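Local structure of listeriolysin O (Listeria monocytogenes, 4CDB) at residues N47-K52 with E367-T372; K68-N73 with E176-A181. The protein forms oligomeric pores in cholesterol-containing host membranes after a major conformational change, thereby lysing the target cell. All blocks are in the same frame, centred on the assembly; numbering follows the deposited sequence.

Contact 1: residues N47-K52 with E367-T372. With NA (sodium ion), chain K; NA (sodium ion), chain G.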
loop_
_atom_site.group_PDB
_atom_site.type_symbol
_atom_site.label_atom_id
_atom_site.label_comp_id
_atom_site.label_asym_id
_atom_site.label_seq_id
_atom_site.Cartn_x
_atom_site.Cartn_y
_atom_site.Cartn_z
ATOM N N ASN A 47 -6.897 -17.237 -14.110
ATOM C CA ASN A 47 -7.968 -17.903 -13.379
ATOM C C ASN A 47 -7.903 -17.616 -11.884
ATOM O O ASN A 47 -6.857 -17.224 -11.368
ATOM C CB ASN A 47 -7.915 -19.413 -13.624
ATOM C CG ASN A 47 -6.745 -20.077 -12.924
ATOM O OD1 ASN A 47 -6.898 -20.655 -11.847
ATOM N ND2 ASN A 47 -5.567 -19.993 -13.530
ATOM N N VAL A 48 -9.021 -17.817 -11.194
ATOM C CA VAL A 48 -9.079 -17.608 -9.753
ATOM C C VAL A 48 -9.432 -18.904 -9.027
ATOM O O VAL A 48 -10.480 -19.496 -9.288
ATOM C CB VAL A 48 -10.112 -16.528 -9.383
ATOM C CG1 VAL A 48 -10.269 -16.434 -7.870
ATOM C CG2 VAL A 48 -9.707 -15.184 -9.974
ATOM N N PRO A 49 -8.550 -19.348 -8.115
ATOM C CA PRO A 49 -8.772 -20.577 -7.344
ATOM C C PRO A 49 -10.061 -20.502 -6.532
ATOM O O PRO A 49 -10.374 -19.449 -5.975
ATOM C CB PRO A 49 -7.560 -20.627 -6.409
ATOM C CG PRO A 49 -6.510 -19.817 -7.102
ATOM C CD PRO A 49 -7.264 -18.712 -7.780
ATOM N N PRO A 50 -10.804 -21.615 -6.466
ATOM C CA PRO A 50 -12.104 -21.649 -5.790
ATOM C C PRO A 50 -11.997 -21.390 -4.289
ATOM O O PRO A 50 -10.938 -21.589 -3.694
ATOM C CB PRO A 50 -12.595 -23.077 -6.048
ATOM C CG PRO A 50 -11.354 -23.869 -6.298
ATOM C CD PRO A 50 -10.424 -22.932 -7.006
ATOM N N ARG A 51 -13.092 -20.928 -3.693
ATOM C CA ARG A 51 -13.162 -20.743 -2.248
ATOM C C ARG A 51 -12.947 -22.082 -1.552
ATOM O O ARG A 51 -13.468 -23.107 -1.992
ATOM C CB ARG A 51 -14.523 -20.160 -1.855
ATOM C CG ARG A 51 -14.808 -20.158 -0.359
ATOM C CD ARG A 51 -16.157 -19.516 -0.046
ATOM N NE ARG A 51 -17.248 -20.131 -0.796
ATOM C CZ ARG A 51 -18.518 -19.742 -0.723
ATOM N NH1 ARG A 51 -18.863 -18.738 0.070
ATOM N NH2 ARG A 51 -19.445 -20.361 -1.445
ATOM N N LYS A 52 -12.164 -22.083 -0.478
ATOM C CA LYS A 52 -11.948 -23.311 0.277
ATOM C C LYS A 52 -12.028 -23.092 1.784
ATOM O O LYS A 52 -11.685 -22.021 2.293
ATOM C CB LYS A 52 -10.617 -23.969 -0.099
ATOM C CG LYS A 52 -9.388 -23.319 0.513
ATOM C CD LYS A 52 -8.155 -24.187 0.294
ATOM C CE LYS A 52 -6.960 -23.665 1.080
ATOM N NZ LYS A 52 -5.760 -24.542 0.945
ATOM N N GLU A 367 -3.375 -6.855 -13.204
ATOM C CA GLU A 367 -4.391 -7.689 -12.583
ATOM C C GLU A 367 -3.750 -8.500 -11.469
ATOM O O GLU A 367 -2.592 -8.905 -11.576
ATOM C CB GLU A 367 -5.029 -8.623 -13.610
ATOM C CG GLU A 367 -5.758 -7.913 -14.735
ATOM C CD GLU A 367 -6.318 -8.877 -15.763
ATOM O OE1 GLU A 367 -6.007 -10.084 -15.679
ATOM O OE2 GLU A 367 -7.069 -8.427 -16.653
ATOM N N TYR A 368 -4.503 -8.730 -10.398
ATOM C CA TYR A 368 -3.994 -9.494 -9.266
ATOM C C TYR A 368 -5.105 -10.237 -8.531
ATOM O O TYR A 368 -6.284 -9.903 -8.654
ATOM C CB TYR A 368 -3.225 -8.586 -8.302
ATOM C CG TYR A 368 -4.064 -7.526 -7.621
ATOM C CD1 TYR A 368 -4.301 -6.300 -8.230
ATOM C CD2 TYR A 368 -4.607 -7.749 -6.361
ATOM C CE1 TYR A 368 -5.065 -5.327 -7.605
ATOM C CE2 TYR A 368 -5.370 -6.786 -5.732
ATOM C CZ TYR A 368 -5.595 -5.577 -6.356
ATOM O OH TYR A 368 -6.357 -4.621 -5.726
ATOM N N ILE A 369 -4.718 -11.255 -7.769
ATOM C CA ILE A 369 -5.669 -12.013 -6.973
ATOM C C ILE A 369 -5.686 -11.497 -5.541
ATOM O O ILE A 369 -4.682 -11.568 -4.832
ATOM C CB ILE A 369 -5.332 -13.513 -6.969
ATOM C CG1 ILE A 369 -5.426 -14.084 -8.386
ATOM C CG2 ILE A 369 -6.257 -14.264 -6.027
ATOM C CD1 ILE A 369 -5.036 -15.545 -8.489
ATOM N N GLU A 370 -6.828 -10.963 -5.123
ATOM C CA GLU A 370 -6.988 -10.508 -3.749
ATOM C C GLU A 370 -7.455 -11.669 -2.877
ATOM O O GLU A 370 -8.519 -12.243 -3.111
ATOM C CB GLU A 370 -7.999 -9.365 -3.676
ATOM C CG GLU A 370 -8.215 -8.822 -2.273
ATOM C CD GLU A 370 -9.379 -7.854 -2.191
ATOM O OE1 GLU A 370 -10.516 -8.261 -2.511
ATOM O OE2 GLU A 370 -9.157 -6.690 -1.799
ATOM N N THR A 371 -6.651 -12.016 -1.878
ATOM C CA THR A 371 -6.988 -13.107 -0.972
ATOM C C THR A 371 -7.489 -12.575 0.364
ATOM O O THR A 371 -6.785 -11.839 1.053
ATOM C CB THR A 371 -5.778 -14.019 -0.727
ATOM O OG1 THR A 371 -5.315 -14.536 -1.980
ATOM C CG2 THR A 371 -6.153 -15.175 0.194
ATOM N N THR A 372 -8.715 -12.947 0.718
ATOM C CA THR A 372 -9.281 -12.583 2.009
ATOM C C THR A 372 -9.650 -13.845 2.778
ATOM O O THR A 372 -10.102 -14.827 2.191
ATOM C CB THR A 372 -10.528 -11.691 1.856
ATOM O OG1 THR A 372 -11.513 -12.371 1.068
ATOM C CG2 THR A 372 -10.163 -10.377 1.184
HETATM NA NA NA K . -4.761 -2.407 -5.133
HETATM NA NA NA G . -5.301 -10.922 2.807
HETATM O O HOH W 1 -5.432 -8.519 3.386
HETATM O O HOH W 2 -4.205 -13.066 3.557
#

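Contact 2: residues K68-N73 with E176-A181. With NA (sodium ion), chain S; NA (sodium ion), chain K; NA (sodium ion), chain H.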
loop_
_atom_site.group_PDB
_atom_site.type_symbol
_atom_site.label_atom_id
_atom_site.label_comp_id
_atom_site.label_asym_id
_atom_site.label_seq_id
_atom_site.Cartn_x
_atom_site.Cartn_y
_atom_site.Cartn_z
ATOM N N LYS A 68 -8.775 -8.810 -9.154
ATOM C CA LYS A 68 -8.850 -7.353 -9.100
ATOM C C LYS A 68 -7.951 -6.704 -10.151
ATOM O O LYS A 68 -7.026 -7.332 -10.666
ATOM C CB LYS A 68 -8.467 -6.845 -7.709
ATOM C CG LYS A 68 -9.294 -7.431 -6.575
ATOM C CD LYS A 68 -10.761 -7.055 -6.702
ATOM C CE LYS A 68 -11.130 -5.902 -5.780
ATOM N NZ LYS A 68 -10.368 -4.659 -6.085
ATOM N N SER A 69 -8.230 -5.443 -10.464
ATOM C CA SER A 69 -7.411 -4.689 -11.405
ATOM C C SER A 69 -6.954 -3.368 -10.808
ATOM O O SER A 69 -7.748 -2.637 -10.213
ATOM C CB SER A 69 -8.179 -4.417 -12.700
ATOM O OG SER A 69 -8.330 -5.597 -13.466
ATOM N N ILE A 70 -5.670 -3.068 -10.963
ATOM C CA ILE A 70 -5.152 -1.755 -10.607
ATOM C C ILE A 70 -4.696 -1.027 -11.874
ATOM O O ILE A 70 -3.713 -1.406 -12.512
ATOM C CB ILE A 70 -4.041 -1.823 -9.519
ATOM C CG1 ILE A 70 -3.438 -0.437 -9.278
ATOM C CG2 ILE A 70 -2.958 -2.831 -9.884
ATOM C CD1 ILE A 70 -2.496 -0.373 -8.091
ATOM N N ASN A 71 -5.451 0.003 -12.247
ATOM C CA ASN A 71 -5.203 0.752 -13.473
ATOM C C ASN A 71 -4.979 2.224 -13.146
ATOM O O ASN A 71 -5.916 2.938 -12.785
ATOM C CB ASN A 71 -6.384 0.594 -14.433
ATOM C CG ASN A 71 -5.958 0.146 -15.820
ATOM O OD1 ASN A 71 -6.358 -0.919 -16.293
ATOM N ND2 ASN A 71 -5.147 0.963 -16.481
ATOM N N GLN A 72 -3.737 2.678 -13.282
ATOM C CA GLN A 72 -3.340 3.968 -12.728
ATOM C C GLN A 72 -2.296 4.716 -13.568
ATOM O O GLN A 72 -1.306 4.135 -14.011
ATOM C CB GLN A 72 -2.823 3.756 -11.305
ATOM C CG GLN A 72 -2.291 4.995 -10.626
ATOM C CD GLN A 72 -1.930 4.740 -9.178
ATOM O OE1 GLN A 72 -2.680 4.093 -8.444
ATOM N NE2 GLN A 72 -0.775 5.242 -8.758
ATOM N N ASN A 73 -2.527 6.009 -13.780
ATOM C CA ASN A 73 -1.592 6.848 -14.522
ATOM C C ASN A 73 -0.811 7.773 -13.595
ATOM O O ASN A 73 -1.397 8.591 -12.887
ATOM C CB ASN A 73 -2.329 7.661 -15.585
ATOM C CG ASN A 73 -3.152 6.792 -16.510
ATOM O OD1 ASN A 73 -2.939 5.583 -16.594
ATOM N ND2 ASN A 73 -4.099 7.403 -17.212
ATOM N N GLU A 176 3.579 -8.587 -6.364
ATOM C CA GLU A 176 4.641 -7.662 -6.738
ATOM C C GLU A 176 4.183 -6.730 -7.852
ATOM O O GLU A 176 4.398 -5.518 -7.793
ATOM C CB GLU A 176 5.889 -8.428 -7.183
ATOM C CG GLU A 176 7.039 -7.531 -7.626
ATOM C CD GLU A 176 8.170 -8.299 -8.288
ATOM O OE1 GLU A 176 7.972 -8.800 -9.414
ATOM O OE2 GLU A 176 9.258 -8.398 -7.684
ATOM N N SER A 177 3.538 -7.304 -8.861
ATOM C CA SER A 177 3.075 -6.544 -10.015
ATOM C C SER A 177 2.036 -5.493 -9.635
ATOM O O SER A 177 1.983 -4.414 -10.222
ATOM C CB SER A 177 2.506 -7.489 -11.071
ATOM O OG SER A 177 2.070 -6.772 -12.208
ATOM N N GLN A 178 1.208 -5.821 -8.648
ATOM C CA GLN A 178 0.209 -4.888 -8.145
ATOM C C GLN A 178 0.878 -3.671 -7.524
ATOM O O GLN A 178 0.504 -2.532 -7.799
ATOM C CB GLN A 178 -0.678 -5.568 -7.101
ATOM C CG GLN A 178 -1.622 -4.620 -6.377
ATOM C CD GLN A 178 -1.787 -4.972 -4.912
ATOM O OE1 GLN A 178 -1.061 -5.810 -4.378
ATOM N NE2 GLN A 178 -2.742 -4.327 -4.251
ATOM N N LEU A 179 1.877 -3.921 -6.685
ATOM C CA LEU A 179 2.567 -2.849 -5.979
ATOM C C LEU A 179 3.488 -2.048 -6.900
ATOM O O LEU A 179 3.747 -0.871 -6.657
ATOM C CB LEU A 179 3.332 -3.411 -4.779
ATOM C CG LEU A 179 2.425 -4.021 -3.707
ATOM C CD1 LEU A 179 3.240 -4.611 -2.571
ATOM C CD2 LEU A 179 1.451 -2.975 -3.185
ATOM N N ILE A 180 3.973 -2.688 -7.959
ATOM C CA ILE A 180 4.764 -1.993 -8.969
ATOM C C ILE A 180 3.899 -0.971 -9.707
ATOM O O ILE A 180 4.343 0.135 -10.006
ATOM C CB ILE A 180 5.421 -2.983 -9.959
ATOM C CG1 ILE A 180 6.568 -3.726 -9.275
ATOM C CG2 ILE A 180 5.957 -2.262 -11.181
ATOM C CD1 ILE A 180 7.256 -4.748 -10.160
ATOM N N ALA A 181 2.650 -1.336 -9.973
ATOM C CA ALA A 181 1.720 -0.428 -10.636
ATOM C C ALA A 181 1.387 0.772 -9.752
ATOM O O ALA A 181 1.005 1.833 -10.245
ATOM C CB ALA A 181 0.451 -1.166 -11.028
HETATM NA NA NA S . 10.222 -7.529 -5.485
HETATM NA NA NA K . -4.761 -2.407 -5.133
HETATM NA NA NA H . 4.926 1.562 -12.502
HETATM O O HOH W 3 4.281 4.470 -12.372
HETATM O O HOH W 4 7.461 2.833 -12.819
HETATM O O HOH W 5 12.637 -7.199 -4.939
#

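Contact 1: residues N47-K52 with E367-T372
The puckered pyrrolidine ring of P49 is met by I369 at its CD corner and not over a face: P49 CD lies 3.9 Å from I369 CD1. The same methyl also lies against the flat N47 carbonyl, whose O stands 3.8 Å from I369 CD1. Next along the strand, the ring of Y368 is sandwiched, with K68 CB over one face and Q178 CG over the opposite one, while Y368 OH at its far end binds a sodium ion at 2.8 Å. That ion is displaced from the ring plane toward the Q178 face, and E171 and Q178 complete its site.

I369 illustrates how a single side chain can make the whole contact between a strand and an irregular loop. Its CG1 sits beside the backbone N (chi1 -63°) and the chain then runs straight on (chi2 177°), carrying the terminal methyl to N47 and P49. No hydrogen bond crosses between the two segments, and they bury just 110 Å², so this is a slight apolar contact at the surface. T371 offers its backbone O to a second sodium ion at 2.5 Å, with two waters.

V48 and P49 also rest on strand 59-74, touching K65, so the loop between strands 39-41 and 52-56 bridges two neighbours. Strand 362-385, which carries I369, pairs antiparallel with 59-74 and parallel with 39-41.

Contact 2: residues K68-N73 with E176-A181
Where I70 packs on Q178 and A181, the neighbouring S177 OG is gripped by three hydrogen-bonding partners: the hydroxyls of Y40 and S366 and the backbone N of D43. The motif is a helix laid on a β-sheet. Helix 176-183 lies over strand 59-74, with the axes of the two short segments 8.8 Å apart and their directions only 25° from parallel. The helix lies in a region (176-189) thought to become a β-stranded transmembrane segment, consistent with the cytolysin mechanism in which helical bundles detach from the sheet and refold into membrane hairpins; this contact would then have to be broken.

I70 and A181 account for the larger part of it; I70 points toward the helix with its two branches parted. CG1 trans to the backbone N (chi1 175°) sends CD1 to within 3.7 Å of Q178 O, while CG2 meets A181 CB at 4.0 Å. A181 also points its CB toward the strand, and the nearest CA atoms are those of I70 and Q178, 6.7 Å apart. K182, one residue on, also touches I70 and Q72. The Q72 amide NE2 is hydrogen-bonded to N74 OD1.

On the helix itself, E176 OE2 holds one sodium ion at 2.5 Å. Another is bound by I180 O at 2.9 Å, with the side chain of N364 and two waters as further ligands.

Read from the N terminus, the chain first lays down the loop 47-52, then strand 59-74 with segment 68-73, then helix segment 176-181, and much later strand segment 367-372. Contact 2 closes a loop of 102 residues that nests wholly within the 314-residue loop closed by contact 1; the two do not cross. Their centres are 16 Å apart, yet they share a sheet, because strands 59-74 and 362-385 are neighbours in it: Y368 O and K68 N, 2.8 Å apart, probably form a hydrogen bond. Contact 1 thus ties an N-terminal loop to this sheet, and contact 2 the first segment expected to insert into the membrane.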